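Aspartate carbamoyltransferase (Leishmania major, PDB 7K46) probably catalyses the transfer of the carbamoyl group from carbamoyl phosphate to aspartate, an early step of pyrimidine synthesis. Local coordinates at residues Arg52-Leu57 with Ser107-Leu112; Val81-Glu86 with Arg101-Tyr106; Ala154-Val159 with Lys280-Val285; Asp160-Ala165 with Asp234-Tyr239; Leu179-Ala184 with Glu208-Asp213. All coordinates share one frame; numbering follows the deposited sequence. Where two conformers were deposited one is given.

Contact 1: residues Arg52-Leu57 with Ser107-Leu112; sequences RVMTPL and SDVLVL
Met54 packs on Val109 and crosses Val111 at a slant, on one face of two parallel strands whose short axes run 18° apart. Its CB rests on Val109 CG1 at 3.7 Å. With CG anti to the backbone N (chi1 162°), the chain moves on to the next residue: CG passes Val111 CG2 at 3.9 Å, SD follows the same methyl, and the bend at chi3 brings CE to 3.7 Å from it. On the other face Thr55 OG1 and Ser107 OG are 2.7 Å apart, and each has a further partner, Tyr106 OH and Leu103 O respectively.

Between the faces runs a backbone ladder, including Leu57 N to Val111 O at 2.7 Å. At the start of the pairing, Asp108 OD2 accepts Val53 N at 2.8 Å on its anti side, 20° out of the carboxylate plane, while Val53 O takes both Asp108 N and Val109 N. Asp108 OD2 also salt-bridges Arg75 of the second subunit; a water joins Asp108 OD1 to Arg52 NH1, and Arg52 NH2 bonds Gly43 O of that subunit. Helix 63-74 packs on the Met54 face and helix 96-104 on the Thr55 face, the alpha/beta/alpha layering of a carbamoyl-phosphate binding domain.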
# COMPACT_ATOMS: atom_id res chain seq x y z
N ARG A 52 1.83 15.80 4.75
CA ARG A 52 3.17 15.29 5.01
C ARG A 52 3.22 13.80 4.67
O ARG A 52 2.24 13.08 4.84
CB ARG A 52 3.58 15.50 6.47
CG ARG A 52 3.32 16.92 6.99
CD ARG A 52 3.99 18.00 6.15
NE ARG A 52 3.42 19.31 6.48
CZ ARG A 52 3.20 20.30 5.62
NH1 ARG A 52 3.54 20.19 4.35
NH2 ARG A 52 2.61 21.41 6.06
N VAL A 53 4.38 13.34 4.20
CA VAL A 53 4.52 12.01 3.62
C VAL A 53 5.55 11.21 4.41
O VAL A 53 6.67 11.67 4.63
CB VAL A 53 4.95 12.11 2.14
CG1 VAL A 53 5.39 10.72 1.61
CG2 VAL A 53 3.82 12.69 1.31
N MET A 54 5.16 10.00 4.81
CA MET A 54 6.06 9.01 5.38
C MET A 54 6.35 7.95 4.32
O MET A 54 5.41 7.47 3.67
CB MET A 54 5.43 8.35 6.61
CG MET A 54 6.09 7.01 7.03
SD MET A 54 5.16 6.13 8.31
CE MET A 54 5.52 7.15 9.74
N THR A 55 7.62 7.58 4.17
CA THR A 55 7.95 6.37 3.41
C THR A 55 8.62 5.35 4.32
O THR A 55 9.73 5.62 4.82
CB THR A 55 8.86 6.65 2.21
OG1 THR A 55 8.23 7.57 1.32
CG2 THR A 55 9.11 5.34 1.45
N PRO A 56 8.03 4.18 4.53
CA PRO A 56 8.75 3.09 5.18
C PRO A 56 9.61 2.33 4.18
O PRO A 56 9.21 2.10 3.04
CB PRO A 56 7.63 2.19 5.74
CG PRO A 56 6.32 2.94 5.43
CD PRO A 56 6.63 3.82 4.26
N LEU A 57 10.80 1.95 4.63
CA LEU A 57 11.74 1.18 3.83
C LEU A 57 12.13 -0.02 4.69
O LEU A 57 12.99 0.10 5.57
CB LEU A 57 12.95 2.02 3.41
CG LEU A 57 13.86 1.42 2.34
CD1 LEU A 57 13.13 1.36 0.98
CD2 LEU A 57 15.16 2.21 2.24
N SER A 107 9.57 12.76 0.43
CA SER A 107 9.09 12.40 1.77
C SER A 107 9.41 13.49 2.79
O SER A 107 10.33 14.30 2.61
CB SER A 107 9.73 11.09 2.26
OG SER A 107 9.48 9.99 1.40
N ASP A 108 8.65 13.47 3.89
CA ASP A 108 8.95 14.27 5.07
C ASP A 108 9.59 13.47 6.20
O ASP A 108 10.28 14.04 7.04
CB ASP A 108 7.66 14.91 5.61
CG ASP A 108 7.06 15.90 4.63
OD1 ASP A 108 7.49 17.08 4.63
OD2 ASP A 108 6.20 15.47 3.84
N VAL A 109 9.34 12.16 6.26
CA VAL A 109 9.92 11.32 7.29
C VAL A 109 10.11 9.93 6.70
O VAL A 109 9.28 9.46 5.91
CB VAL A 109 9.04 11.29 8.58
CG1 VAL A 109 7.65 10.70 8.31
CG2 VAL A 109 9.76 10.52 9.72
N LEU A 110 11.23 9.29 7.05
CA LEU A 110 11.52 7.94 6.62
C LEU A 110 11.46 7.00 7.82
O LEU A 110 11.74 7.42 8.95
CB LEU A 110 12.92 7.85 5.97
CG LEU A 110 13.32 8.91 4.94
CD1 LEU A 110 14.66 8.52 4.28
CD2 LEU A 110 12.25 9.06 3.89
N VAL A 111 11.06 5.75 7.58
CA VAL A 111 11.07 4.71 8.61
C VAL A 111 11.91 3.55 8.07
O VAL A 111 11.50 2.90 7.10
CB VAL A 111 9.66 4.24 8.99
CG1 VAL A 111 9.72 3.20 10.13
CG2 VAL A 111 8.76 5.42 9.39
N LEU A 112 13.05 3.28 8.71
CA LEU A 112 14.00 2.28 8.22
C LEU A 112 14.00 1.05 9.12
O LEU A 112 14.21 1.15 10.34
CB LEU A 112 15.42 2.84 8.13
CG LEU A 112 16.46 1.82 7.66
CD1 LEU A 112 16.24 1.46 6.18
CD2 LEU A 112 17.89 2.30 7.90
O HOH W 1 5.83 18.58 2.98

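Contact 2: residues Val81-Glu86 with Arg101-Tyr106; sequences VNFKVE and RTLDSY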
# COMPACT_ATOMS: atom_id res chain seq x y z
N VAL A 81 3.54 6.56 1.69
CA VAL A 81 3.89 6.04 0.37
C VAL A 81 4.76 4.80 0.58
O VAL A 81 5.77 4.86 1.28
CB VAL A 81 4.65 7.10 -0.45
CG1 VAL A 81 5.19 6.48 -1.76
CG2 VAL A 81 3.74 8.30 -0.75
N ASN A 82 4.36 3.69 -0.04
CA ASN A 82 5.15 2.46 0.03
C ASN A 82 6.34 2.55 -0.91
O ASN A 82 6.30 3.23 -1.94
CB ASN A 82 4.30 1.25 -0.34
CG ASN A 82 2.93 1.27 0.30
OD1 ASN A 82 2.80 1.43 1.51
ND2 ASN A 82 1.89 1.11 -0.53
N PHE A 83 7.41 1.83 -0.57
CA PHE A 83 8.58 1.74 -1.44
C PHE A 83 9.12 0.32 -1.33
O PHE A 83 9.77 -0.03 -0.34
CB PHE A 83 9.64 2.76 -1.06
CG PHE A 83 10.69 2.97 -2.11
CD1 PHE A 83 11.74 2.07 -2.25
CD2 PHE A 83 10.63 4.08 -2.95
CE1 PHE A 83 12.71 2.27 -3.21
CE2 PHE A 83 11.61 4.29 -3.91
CZ PHE A 83 12.65 3.38 -4.05
N LYS A 84 8.84 -0.50 -2.34
CA LYS A 84 9.28 -1.89 -2.35
C LYS A 84 10.79 -1.95 -2.54
O LYS A 84 11.32 -1.40 -3.51
CB LYS A 84 8.57 -2.66 -3.46
N VAL A 85 11.47 -2.61 -1.61
CA VAL A 85 12.89 -2.89 -1.81
C VAL A 85 13.03 -3.82 -3.01
O VAL A 85 12.35 -4.86 -3.10
CB VAL A 85 13.50 -3.48 -0.53
CG1 VAL A 85 14.92 -3.94 -0.79
CG2 VAL A 85 13.44 -2.46 0.60
N GLU A 86 13.90 -3.46 -3.95
CA GLU A 86 14.00 -4.19 -5.21
C GLU A 86 15.09 -5.25 -5.21
O GLU A 86 15.06 -6.19 -6.01
CB GLU A 86 14.24 -3.21 -6.36
CG GLU A 86 13.11 -2.21 -6.57
CD GLU A 86 13.33 -1.32 -7.79
OE1 GLU A 86 14.47 -1.29 -8.30
OE2 GLU A 86 12.37 -0.66 -8.23
N ARG A 101 18.21 8.75 -0.82
CA ARG A 101 18.06 10.00 -1.57
C ARG A 101 16.77 10.00 -2.38
O ARG A 101 16.11 11.04 -2.51
CB ARG A 101 19.25 10.22 -2.50
CG ARG A 101 20.62 10.10 -1.85
CD ARG A 101 21.37 11.38 -1.99
NE ARG A 101 22.80 11.26 -1.72
CZ ARG A 101 23.56 12.30 -1.41
NH1 ARG A 101 23.04 13.51 -1.28
NH2 ARG A 101 24.87 12.12 -1.23
N THR A 102 16.42 8.85 -2.95
CA THR A 102 15.17 8.75 -3.70
C THR A 102 13.97 9.03 -2.79
O THR A 102 13.08 9.80 -3.16
CB THR A 102 15.09 7.37 -4.36
OG1 THR A 102 16.21 7.21 -5.25
CG2 THR A 102 13.80 7.22 -5.17
N LEU A 103 13.96 8.45 -1.59
CA LEU A 103 12.88 8.71 -0.64
C LEU A 103 12.83 10.19 -0.24
O LEU A 103 11.74 10.77 -0.11
CB LEU A 103 13.03 7.83 0.60
CG LEU A 103 12.38 6.45 0.59
CD1 LEU A 103 12.90 5.59 -0.56
CD2 LEU A 103 12.59 5.75 1.94
N ASP A 104 14.00 10.81 -0.03
CA ASP A 104 14.04 12.21 0.38
C ASP A 104 13.53 13.15 -0.69
O ASP A 104 13.26 14.33 -0.40
CB ASP A 104 15.47 12.64 0.73
CG ASP A 104 15.86 12.30 2.15
OD1 ASP A 104 14.99 12.29 3.05
OD2 ASP A 104 17.06 12.06 2.37
N SER A 105 13.45 12.70 -1.94
CA SER A 105 12.97 13.58 -2.99
C SER A 105 11.50 13.93 -2.81
O SER A 105 11.04 14.96 -3.32
CB SER A 105 13.22 12.95 -4.36
OG SER A 105 12.31 11.88 -4.58
N TYR A 106 10.74 13.12 -2.08
CA TYR A 106 9.32 13.39 -1.95
C TYR A 106 8.77 13.22 -0.54
O TYR A 106 7.59 13.52 -0.32
CB TYR A 106 8.53 12.50 -2.94
CG TYR A 106 8.63 11.05 -2.59
CD1 TYR A 106 7.82 10.50 -1.59
CD2 TYR A 106 9.57 10.22 -3.20
CE1 TYR A 106 7.93 9.17 -1.22
CE2 TYR A 106 9.69 8.88 -2.84
CZ TYR A 106 8.86 8.37 -1.84
OH TYR A 106 8.95 7.04 -1.45
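Phe83 and Val81 meet Leu103, Thr102 and Tyr106 where the loop after strand 79-80 packs on the last turns of helix 96-104, in the alpha/beta carbamoyl-phosphate binding domain. A CH-pi contact holds for the Leu103 conformer given and is doubtful for the other: Leu103 CD1 sits 3.7 Å from the centroid of the Phe83 ring and 14° off its normal, hence over the face. The ring gets there because Phe83 CG is anti to the backbone N (chi1 -165°).

Apolar contacts adjoin it. Thr102 CG2 reaches Phe83 CE2 at 3.9 Å, the two side chains crossing at nearly a right angle, and Val81 CG1 lies 3.9 Å from Tyr106 CE1, approaching from the opposite direction. Tyr106 OH also touches Phe83 CD2, but its hydrogen bond goes to Thr55 OG1.

Polar groups turn elsewhere or stay local. Thr102 OG1 bonds Asp98 O and Arg64 of the second subunit, so this packing adjoins a subunit interface. Tyr106 CG stands between the backbone N and the carbonyl carbon (chi1 66°), which turns the ring under Leu103 O, 3.7 Å above the ring plane. Thr102 O accepts Ser105 N as well as the side-chain hydroxyl, with Ser105 OG to Thr102 O at 2.6 Å.

Contact 3: residues Ala154-Val159 with Lys280-Val285; sequences AELGAV and KAKMVV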
# COMPACT_ATOMS: atom_id res chain seq x y z
N ALA A 154 1.31 3.31 32.02
CA ALA A 154 -0.13 3.43 31.88
C ALA A 154 -0.86 2.34 32.66
O ALA A 154 -1.93 2.58 33.24
CB ALA A 154 -0.51 3.37 30.41
N GLU A 155 -0.30 1.12 32.69
CA GLU A 155 -0.96 0.00 33.35
C GLU A 155 -0.83 0.07 34.87
O GLU A 155 -1.79 -0.22 35.59
CB GLU A 155 -0.40 -1.32 32.83
CG GLU A 155 -0.74 -1.64 31.36
CD GLU A 155 -2.18 -2.09 31.17
OE1 GLU A 155 -2.67 -2.94 31.95
OE2 GLU A 155 -2.84 -1.58 30.25
N LEU A 156 0.35 0.44 35.38
CA LEU A 156 0.59 0.41 36.82
C LEU A 156 0.57 1.78 37.48
O LEU A 156 0.46 1.86 38.71
CB LEU A 156 1.94 -0.25 37.12
CG LEU A 156 2.11 -1.68 36.61
CD1 LEU A 156 3.51 -2.20 36.91
CD2 LEU A 156 1.02 -2.61 37.19
N GLY A 157 0.70 2.87 36.71
CA GLY A 157 0.72 4.21 37.25
C GLY A 157 2.11 4.80 37.41
O GLY A 157 2.22 6.02 37.59
N ALA A 158 3.16 3.98 37.35
CA ALA A 158 4.53 4.45 37.49
C ALA A 158 5.49 3.36 37.04
O ALA A 158 5.16 2.17 37.09
CB ALA A 158 4.84 4.85 38.94
N VAL A 159 6.68 3.78 36.62
CA VAL A 159 7.78 2.87 36.34
C VAL A 159 8.79 2.86 37.47
O VAL A 159 9.30 1.80 37.85
CB VAL A 159 8.46 3.22 35.00
CG1 VAL A 159 9.57 2.23 34.70
CG2 VAL A 159 7.45 3.22 33.86
N LYS A 280 0.94 -11.05 42.04
CA LYS A 280 0.21 -9.95 42.65
C LYS A 280 -1.11 -9.70 41.93
O LYS A 280 -1.28 -10.03 40.76
CB LYS A 280 1.03 -8.65 42.60
CG LYS A 280 2.38 -8.70 43.26
CD LYS A 280 3.07 -7.35 43.15
CE LYS A 280 4.38 -7.36 43.92
NZ LYS A 280 5.00 -6.02 44.00
N ALA A 281 -2.04 -9.06 42.64
CA ALA A 281 -3.24 -8.54 41.98
C ALA A 281 -2.89 -7.40 41.03
O ALA A 281 -3.41 -7.34 39.91
CB ALA A 281 -4.25 -8.09 43.03
N LYS A 282 -1.99 -6.51 41.44
CA LYS A 282 -1.61 -5.35 40.63
C LYS A 282 -0.25 -5.64 39.98
O LYS A 282 0.80 -5.30 40.52
CB LYS A 282 -1.57 -4.09 41.49
CG LYS A 282 -1.34 -2.78 40.72
CD LYS A 282 -1.18 -1.61 41.71
CE LYS A 282 -0.68 -0.33 41.03
NZ LYS A 282 -1.62 0.17 40.00
N MET A 283 -0.28 -6.29 38.82
CA MET A 283 0.91 -6.51 38.01
C MET A 283 0.47 -6.69 36.56
O MET A 283 -0.72 -6.80 36.27
CB MET A 283 1.73 -7.71 38.53
CG MET A 283 1.00 -9.05 38.54
SD MET A 283 0.92 -9.86 36.91
CE MET A 283 2.62 -10.39 36.71
N VAL A 284 1.44 -6.70 35.64
CA VAL A 284 1.13 -7.00 34.25
C VAL A 284 2.13 -8.00 33.68
O VAL A 284 3.30 -8.05 34.09
CB VAL A 284 1.09 -5.74 33.35
CG1 VAL A 284 -0.09 -4.84 33.72
CG2 VAL A 284 2.42 -4.98 33.41
N VAL A 285 1.64 -8.78 32.73
CA VAL A 285 2.45 -9.62 31.86
C VAL A 285 2.57 -8.90 30.53
O VAL A 285 1.57 -8.46 29.96
CB VAL A 285 1.82 -11.01 31.68
CG1 VAL A 285 2.58 -11.82 30.65
CG2 VAL A 285 1.75 -11.76 33.03
O HOH W 2 -2.62 -1.16 38.27
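Lys282 reaches Leu156 through a chain that is extended from CB (CG anti to the backbone N, chi1 -173°) and turns only at chi4, 62°, which swings NZ to the last carbonyl of helix 142-156. Glu155 bends earlier, at chi2, -75°, and folds over Val284 instead of stretching away.

The lysine bond is Lys282 NZ to Leu156 O at 3.0 Å. The donor stands above the carbonyl plane and off the lone pairs. Lys282 CE accompanies it, 3.4 Å from Leu156 O. A water also lies between Lys282 NZ and Glu155 O, but its distance to the ammonium is too short to carry weight.

Beside the lysine bond the packing is mainly aliphatic. Val284 CG1 meets Glu155 CB at 3.6 Å, and Glu155 OE1, a polar atom, passes the same methyl at 3.7 Å as the acid curls over it. Leu156 CD2 rests 4.0 Å from Met283 CA and 4.3 Å from Val284 CG1, so the leucine tip packs against the chain just before strand 284-286 and at its start. Gly157, with positive phi, takes the chain out of the helix directly after Leu156.

The carboxylate of Glu155 is engaged beyond the two segments, where OE2 forms a salt bridge with Arg309 and a hydrogen bond with Tyr313 OH. Helices 142-156 and 309-326 are consistent with the pair that spans the two domains in this family. An ammonium group beside the carbonyl end of a helix should be electrostatically favourable, since it would offset the partial negative charge there while Glu155 and Leu156 pack on Val284 of strand 284-286.

Contact 4: residues Asp160-Ala165 with Asp234-Tyr239; sequences DGIAIA and DCDVLY
Ile164 and Val237 lie side by side and point the same way at the apolar centre of two adjacent parallel strands in the five-stranded Rossmann-like sheet of the aspartate-binding domain. Both have CG1 anti to the backbone N (chi1 176° and 178°), so the branches run alongside each other, with Ile164 CG1 3.8 Å from Val237 CB. Ile164 CD1 goes on to Val237 CG1 at 3.8 Å. Helix 142-156 covers this face, Ile152 and Leu156 touching Val237.

On the other face Ala165 CB touches two side chains of segment 234-239, meeting both Leu238 CD2 at 3.8 Å and Cys235 SG at 3.9 Å.

The strands are joined by backbone bonds. Ala165 N donates to Val237 O and Ala165 O accepts Tyr239 N, the latter at 2.8 Å. Further back, where the strands begin, Ala163 O is shared by two donors, Asp236 N and Val237 N. Beyond the strand pair, Tyr239 OH bonds Asp148 OD2 of helix 142-156, the same helix that covers the Ile164 face.

At the polar edge Asp236 uses both oxygens. OD1 forms a salt bridge with Lys280. The anti lone pair of OD2 receives Ala163 N at 2.9 Å, with a nearly straight N-H...O angle of 171°.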
# COMPACT_ATOMS: atom_id res chain seq x y z
N ASP A 160 9.11 4.04 38.00
CA ASP A 160 9.84 4.13 39.26
C ASP A 160 9.26 3.15 40.27
O ASP A 160 8.04 3.06 40.43
CB ASP A 160 9.76 5.55 39.82
CG ASP A 160 10.56 6.55 39.00
OD1 ASP A 160 11.56 6.16 38.36
OD2 ASP A 160 10.18 7.74 39.02
N GLY A 161 10.14 2.41 40.94
CA GLY A 161 9.75 1.55 42.03
C GLY A 161 9.46 0.10 41.69
O GLY A 161 9.26 -0.70 42.61
N ILE A 162 9.45 -0.28 40.40
CA ILE A 162 8.96 -1.60 40.04
C ILE A 162 10.04 -2.66 40.21
O ILE A 162 11.24 -2.39 40.14
CB ILE A 162 8.41 -1.64 38.59
CG1 ILE A 162 9.54 -1.43 37.57
CG2 ILE A 162 7.25 -0.66 38.40
CD1 ILE A 162 9.10 -1.68 36.11
N ALA A 163 9.58 -3.89 40.41
CA ALA A 163 10.37 -5.09 40.16
C ALA A 163 9.89 -5.71 38.86
O ALA A 163 8.69 -5.95 38.68
CB ALA A 163 10.23 -6.10 41.31
N ILE A 164 10.83 -5.99 37.96
CA ILE A 164 10.51 -6.49 36.63
C ILE A 164 11.38 -7.71 36.35
O ILE A 164 12.57 -7.72 36.68
CB ILE A 164 10.70 -5.41 35.55
CG1 ILE A 164 10.46 -5.98 34.14
CG2 ILE A 164 12.09 -4.78 35.64
CD1 ILE A 164 10.39 -4.91 33.06
N ALA A 165 10.78 -8.74 35.75
CA ALA A 165 11.52 -9.91 35.30
C ALA A 165 11.64 -9.85 33.78
O ALA A 165 10.63 -9.67 33.09
CB ALA A 165 10.83 -11.21 35.72
N ASP A 234 6.91 -11.45 43.70
CA ASP A 234 7.61 -10.20 43.95
C ASP A 234 7.55 -9.23 42.78
O ASP A 234 7.86 -8.04 42.96
CB ASP A 234 9.08 -10.50 44.30
CG ASP A 234 9.80 -9.29 44.89
OD1 ASP A 234 9.23 -8.63 45.78
OD2 ASP A 234 10.95 -9.02 44.47
N CYS A 235 7.13 -9.67 41.60
CA CYS A 235 7.25 -8.86 40.40
C CYS A 235 6.00 -8.02 40.13
O CYS A 235 4.87 -8.48 40.28
CB CYS A 235 7.55 -9.73 39.18
SG CYS A 235 9.26 -10.31 39.13
N ASP A 236 6.24 -6.78 39.70
CA ASP A 236 5.20 -5.93 39.16
C ASP A 236 5.04 -6.10 37.65
O ASP A 236 3.95 -5.82 37.12
CB ASP A 236 5.53 -4.47 39.48
CG ASP A 236 5.73 -4.27 40.96
OD1 ASP A 236 4.77 -4.51 41.73
OD2 ASP A 236 6.86 -3.91 41.37
N VAL A 237 6.08 -6.56 36.97
CA VAL A 237 6.06 -6.81 35.53
C VAL A 237 6.78 -8.13 35.27
O VAL A 237 7.91 -8.33 35.72
CB VAL A 237 6.74 -5.68 34.74
CG1 VAL A 237 6.74 -6.00 33.22
CG2 VAL A 237 6.04 -4.35 35.01
N LEU A 238 6.11 -9.04 34.56
CA LEU A 238 6.75 -10.19 33.93
C LEU A 238 6.84 -9.90 32.44
O LEU A 238 5.82 -9.87 31.76
CB LEU A 238 5.96 -11.47 34.17
CG LEU A 238 5.76 -11.90 35.62
CD1 LEU A 238 4.93 -13.19 35.69
CD2 LEU A 238 7.14 -12.08 36.29
N TYR A 239 8.05 -9.68 31.95
CA TYR A 239 8.28 -9.31 30.55
C TYR A 239 8.88 -10.52 29.85
O TYR A 239 10.06 -10.84 30.03
CB TYR A 239 9.18 -8.07 30.45
CG TYR A 239 9.34 -7.48 29.05
CD1 TYR A 239 10.24 -8.02 28.14
CD2 TYR A 239 8.61 -6.37 28.65
CE1 TYR A 239 10.41 -7.48 26.87
CE2 TYR A 239 8.75 -5.82 27.37
CZ TYR A 239 9.65 -6.38 26.49
OH TYR A 239 9.81 -5.84 25.25

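Contact 5: residues Leu179-Ala184 with Glu208-Asp213; sequences LLKLLA and EHVATD
Helices 179-184 and 208-213 run almost parallel, their short axes 11° apart and 9.5 Å distant at closest approach, with Lys181 facing Val210 and Ala184 facing Asp213. They belong to helices 174-186 and 204-217, which follow strands 163-167 and 191-195 in turn, so the contact joins consecutive helices of a Rossmann-like beta-alpha-beta-alpha succession. The second helix is kinked, the backbone N of Thr212 and of Asp213 lacking a bond to the turn before.

At the outer edge Lys181 lies across His209. Its chain is extended beyond CG, which carries the methylenes over one face of the imidazole: Lys181 CD is 3.9 Å from the ring centroid and 24° off the normal, as a CH-pi contact requires. The offset puts CD nearest the rim, 3.6 Å from His209 CD2, and the two side chains cross at about a right angle. What touches the ring face is therefore aliphatic carbon; Lys181 NZ ends 4.2 Å from His209 ND1, not in contact.

Deeper in, Val210 packs between the helices. With CG1 anti to the carbonyl carbon (chi1 -58°), that methyl meets Lys181 CA at 3.9 Å and also reaches Leu180 CG. Val210 CB stands 4.2 Å from Ala184 CB. One turn on, Asp213 CB packs against Ala184 O at 3.4 Å.

The carboxylate of Asp213 points to other partners. OD2 bonds ND1 of His185, the residue after Ala184, and it also accepts from a bridging water, which donates its other hydrogen to Lys181 O at 2.9 Å.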
# COMPACT_ATOMS: atom_id res chain seq x y z
N LEU A 179 16.60 -2.43 26.39
CA LEU A 179 15.53 -2.10 27.32
C LEU A 179 16.05 -2.02 28.75
O LEU A 179 15.72 -1.09 29.49
CB LEU A 179 14.40 -3.13 27.22
CG LEU A 179 13.21 -2.88 28.17
CD1 LEU A 179 12.49 -1.57 27.83
CD2 LEU A 179 12.24 -4.05 28.18
N LEU A 180 16.89 -2.98 29.14
CA LEU A 180 17.47 -2.94 30.48
C LEU A 180 18.32 -1.68 30.68
O LEU A 180 18.21 -1.00 31.71
CB LEU A 180 18.30 -4.20 30.73
CG LEU A 180 19.09 -4.20 32.03
CD1 LEU A 180 18.14 -4.07 33.22
CD2 LEU A 180 19.95 -5.46 32.15
N LYS A 181 19.18 -1.36 29.71
CA LYS A 181 20.01 -0.16 29.83
C LYS A 181 19.14 1.08 30.00
O LYS A 181 19.42 1.93 30.85
CB LYS A 181 20.91 -0.00 28.61
CG LYS A 181 21.99 -1.05 28.45
CD LYS A 181 22.70 -0.80 27.12
CE LYS A 181 23.68 -1.89 26.78
NZ LYS A 181 24.37 -1.56 25.51
N LEU A 182 18.07 1.18 29.20
CA LEU A 182 17.21 2.35 29.26
C LEU A 182 16.50 2.45 30.60
O LEU A 182 16.41 3.54 31.19
CB LEU A 182 16.19 2.29 28.12
CG LEU A 182 15.36 3.55 27.91
CD1 LEU A 182 16.26 4.65 27.40
CD2 LEU A 182 14.22 3.28 26.95
N LEU A 183 15.98 1.32 31.10
CA LEU A 183 15.26 1.34 32.37
C LEU A 183 16.18 1.72 33.52
O LEU A 183 15.84 2.56 34.36
CB LEU A 183 14.61 -0.03 32.62
CG LEU A 183 13.41 -0.43 31.75
CD1 LEU A 183 12.94 -1.86 32.01
CD2 LEU A 183 12.27 0.55 31.97
N ALA A 184 17.37 1.10 33.58
CA ALA A 184 18.30 1.35 34.68
C ALA A 184 18.84 2.77 34.64
O ALA A 184 19.17 3.34 35.69
CB ALA A 184 19.46 0.35 34.64
N GLU A 208 28.07 -4.81 33.08
CA GLU A 208 29.08 -3.78 33.29
C GLU A 208 28.57 -2.43 32.81
O GLU A 208 28.84 -1.40 33.44
CB GLU A 208 30.38 -4.16 32.57
N HIS A 209 27.81 -2.42 31.71
CA HIS A 209 27.31 -1.15 31.17
C HIS A 209 26.38 -0.45 32.15
O HIS A 209 26.45 0.78 32.31
CB HIS A 209 26.60 -1.38 29.84
CG HIS A 209 26.14 -0.11 29.19
ND1 HIS A 209 26.84 0.51 28.18
CD2 HIS A 209 25.06 0.67 29.44
CE1 HIS A 209 26.20 1.61 27.81
NE2 HIS A 209 25.12 1.73 28.56
N VAL A 210 25.50 -1.20 32.82
CA VAL A 210 24.52 -0.58 33.71
C VAL A 210 25.05 -0.39 35.13
O VAL A 210 24.33 0.18 35.97
CB VAL A 210 23.21 -1.39 33.75
CG1 VAL A 210 22.62 -1.51 32.35
CG2 VAL A 210 23.43 -2.76 34.37
N ALA A 211 26.28 -0.82 35.42
CA ALA A 211 26.77 -0.86 36.80
C ALA A 211 26.76 0.52 37.46
O ALA A 211 26.33 0.66 38.61
CB ALA A 211 28.17 -1.48 36.85
N THR A 212 27.24 1.55 36.75
CA THR A 212 27.21 2.91 37.30
C THR A 212 25.80 3.30 37.74
O THR A 212 25.60 3.82 38.84
CB THR A 212 27.75 3.92 36.28
OG1 THR A 212 29.16 3.73 36.09
CG2 THR A 212 27.51 5.35 36.75
N ASP A 213 24.81 3.04 36.88
CA ASP A 213 23.43 3.41 37.18
C ASP A 213 22.85 2.57 38.31
O ASP A 213 22.17 3.10 39.20
CB ASP A 213 22.57 3.26 35.93
CG ASP A 213 22.91 4.29 34.87
OD1 ASP A 213 23.25 5.43 35.24
OD2 ASP A 213 22.83 3.97 33.66
O HOH W 3 22.08 1.91 31.95

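Contacts 1 and 2 lie in the carbamoyl-phosphate domain, with centres about 8 Å apart, and touch: contact 2 lies between the two strands of contact 1 along the chain, its helix leading into strand 109-113, and both border the second subunit. Contacts 4 and 5 lie in the aspartate-binding domain, and contact 3 ties helix 142-156 to its sheet through strand 284-286, neighbour of 237-240. Along the chain contact 4 falls between the segments of contact 3, and contact 5, about 15 Å from contact 4, between those of contact 4. Centres of contacts 1 and 4 are about 36 Å apart, on opposite sides of the chain's centre, consistent with separate domains.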